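Local coordinates for protein putative thioesterase (Syntrophus aciditrophicus SB, PDB 3HDU) that probably hydrolyses thioesters, as a putative thioesterase of the hotdog-fold superfamily, at residues E10-A15 / A77-F82. Sequence-based numbering, arbitrary orientation.
Sequences EVLFSA and AAFMGF
L12 projects from helix 7-22 towards helix 58-85 and divides its two methyl groups between F79 and M80. L12 CD1 arrives at the rim of the F79 ring, close to the ring plane and not over a face, 3.7 Å from F79 CE2. CZ of the same ring is almost equally near this methyl. L12 CD2, the other branch, meets the selenium SE of M80, a selenomethionine, at 4.0 Å. A branched leucine suits this place because its forked end can serve two neighbours at once.

F79 and M80 reach L12 by different routes. The F79 ring extends with CG anti to the backbone N (chi1 169°), which carries its far edge to L12. M80 starts off along a different line, but its unbranched chain bends at chi2 (-64°) and brings SE round to the leucine. A flexible chain with a large, polarisable atom can follow both neighbours, SE lying against L12 and CE in the plane of the F79 ring, at its edge.

The helices themselves stay apart, with 9.4 Å between CA of L12 and CA of M80, so long side chains have to bridge the interval. Beyond them, helix 91-97 closes over the junction, with V11 on M91, A15 on L95 and F79 on M97, while I37 of strand 30-37 touches both F13 and M80. On the remote side of helix 7-22, S14 OG donates to E10 O (2.7 Å), a carbonyl that also accepts from S14 N on its opposite face; a serine can thus satisfy its hydroxyl within its own helix.

Helix 58-85 is the long helix that the hotdog sheet wraps around, and helix 7-22 joins it here through a small, apolar contact. Its hold depends on dispersion, hydrophobic burial and the fit of three side chains, with no directional bond between the two segments to fix it.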
loop_
_atom_site.group_PDB
_atom_site.type_symbol
_atom_site.label_atom_id
_atom_site.label_comp_id
_atom_site.label_asym_id
_atom_site.label_seq_id
_atom_site.Cartn_x
_atom_site.Cartn_y
_atom_site.Cartn_z
ATOM N N GLU A 10 4.073 -6.003 -37.816
ATOM C CA GLU A 10 5.421 -6.545 -38.076
ATOM C C GLU A 10 6.520 -5.490 -37.906
ATOM O O GLU A 10 7.584 -5.805 -37.364
ATOM C CB GLU A 10 5.513 -7.193 -39.465
ATOM C CG GLU A 10 4.608 -8.414 -39.677
ATOM C CD GLU A 10 5.080 -9.700 -38.984
ATOM O OE1 GLU A 10 5.813 -9.662 -37.968
ATOM O OE2 GLU A 10 4.691 -10.780 -39.472
ATOM N N VAL A 11 6.271 -4.262 -38.376
ATOM C CA VAL A 11 7.223 -3.140 -38.191
ATOM C C VAL A 11 7.333 -2.741 -36.701
ATOM O O VAL A 11 8.391 -2.283 -36.267
ATOM C CB VAL A 11 6.881 -1.896 -39.080
ATOM C CG1 VAL A 11 5.614 -1.193 -38.606
ATOM C CG2 VAL A 11 8.046 -0.912 -39.102
ATOM N N LEU A 12 6.242 -2.918 -35.944
ATOM C CA LEU A 12 6.198 -2.660 -34.489
ATOM C C LEU A 12 7.000 -3.728 -33.733
ATOM O O LEU A 12 7.827 -3.395 -32.884
ATOM C CB LEU A 12 4.743 -2.665 -33.988
ATOM C CG LEU A 12 4.433 -2.344 -32.522
ATOM C CD1 LEU A 12 4.802 -0.901 -32.212
ATOM C CD2 LEU A 12 2.961 -2.592 -32.235
ATOM N N PHE A 13 6.730 -4.999 -34.046
ATOM C CA PHE A 13 7.430 -6.163 -33.464
ATOM C C PHE A 13 8.945 -6.118 -33.756
ATOM O O PHE A 13 9.752 -6.315 -32.847
ATOM C CB PHE A 13 6.787 -7.471 -33.983
ATOM C CG PHE A 13 7.408 -8.751 -33.436
ATOM C CD1 PHE A 13 7.354 -9.046 -32.058
ATOM C CD2 PHE A 13 7.997 -9.691 -34.308
ATOM C CE1 PHE A 13 7.913 -10.242 -31.542
ATOM C CE2 PHE A 13 8.556 -10.895 -33.810
ATOM C CZ PHE A 13 8.514 -11.172 -32.423
ATOM N N SER A 14 9.307 -5.827 -35.008
ATOM C CA SER A 14 10.716 -5.734 -35.442
ATOM C C SER A 14 11.477 -4.595 -34.769
ATOM O O SER A 14 12.637 -4.771 -34.388
ATOM C CB SER A 14 10.805 -5.561 -36.961
ATOM O OG SER A 14 10.171 -6.637 -37.621
ATOM N N ALA A 15 10.821 -3.434 -34.652
ATOM C CA ALA A 15 11.385 -2.241 -33.992
ATOM C C ALA A 15 11.649 -2.505 -32.514
ATOM O O ALA A 15 12.715 -2.157 -32.001
ATOM C CB ALA A 15 10.447 -1.049 -34.141
ATOM N N ALA A 77 5.207 -3.399 -21.773
ATOM C CA ALA A 77 3.735 -3.457 -21.687
ATOM C C ALA A 77 3.120 -2.051 -21.703
ATOM O O ALA A 77 2.071 -1.844 -22.324
ATOM C CB ALA A 77 3.283 -4.221 -20.447
ATOM N N ALA A 78 3.778 -1.105 -21.017
ATOM C CA ALA A 78 3.385 0.317 -21.004
ATOM C C ALA A 78 3.402 0.891 -22.427
ATOM O O ALA A 78 2.427 1.512 -22.848
ATOM C CB ALA A 78 4.307 1.134 -20.090
ATOM N N PHE A 79 4.501 0.649 -23.150
ATOM C CA PHE A 79 4.664 1.058 -24.561
ATOM C C PHE A 79 3.532 0.556 -25.470
ATOM O O PHE A 79 3.001 1.324 -26.278
ATOM C CB PHE A 79 6.028 0.578 -25.109
ATOM C CG PHE A 79 6.178 0.712 -26.603
ATOM C CD1 PHE A 79 6.523 1.936 -27.172
ATOM C CD2 PHE A 79 5.971 -0.394 -27.445
ATOM C CE1 PHE A 79 6.658 2.064 -28.563
ATOM C CE2 PHE A 79 6.100 -0.277 -28.838
ATOM C CZ PHE A 79 6.448 0.956 -29.399
HETATM N N MSE A 80 3.192 -0.731 -25.338
HETATM C CA MSE A 80 2.121 -1.358 -26.143
HETATM C C MSE A 80 0.733 -0.785 -25.859
HETATM O O MSE A 80 -0.116 -0.766 -26.754
HETATM C CB MSE A 80 2.105 -2.885 -25.970
HETATM C CG MSE A 80 3.357 -3.574 -26.473
HETATM SE SE MSE A 80 3.629 -3.389 -28.375
HETATM C CE MSE A 80 5.479 -3.859 -28.409
ATOM N N GLY A 81 0.515 -0.331 -24.625
ATOM C CA GLY A 81 -0.724 0.322 -24.233
ATOM C C GLY A 81 -0.817 1.711 -24.841
ATOM O O GLY A 81 -1.821 2.035 -25.473
ATOM N N PHE A 82 0.236 2.517 -24.667
ATOM C CA PHE A 82 0.271 3.894 -25.191
ATOM C C PHE A 82 0.231 3.999 -26.722
ATOM O O PHE A 82 -0.450 4.881 -27.249
ATOM C CB PHE A 82 1.486 4.684 -24.669
ATOM C CG PHE A 82 1.416 5.043 -23.207
ATOM C CD1 PHE A 82 0.404 5.878 -22.731
ATOM C CD2 PHE A 82 2.409 4.619 -22.313
ATOM C CE1 PHE A 82 0.343 6.242 -21.370
ATOM C CE2 PHE A 82 2.366 4.980 -20.952
ATOM C CZ PHE A 82 1.329 5.798 -20.480
#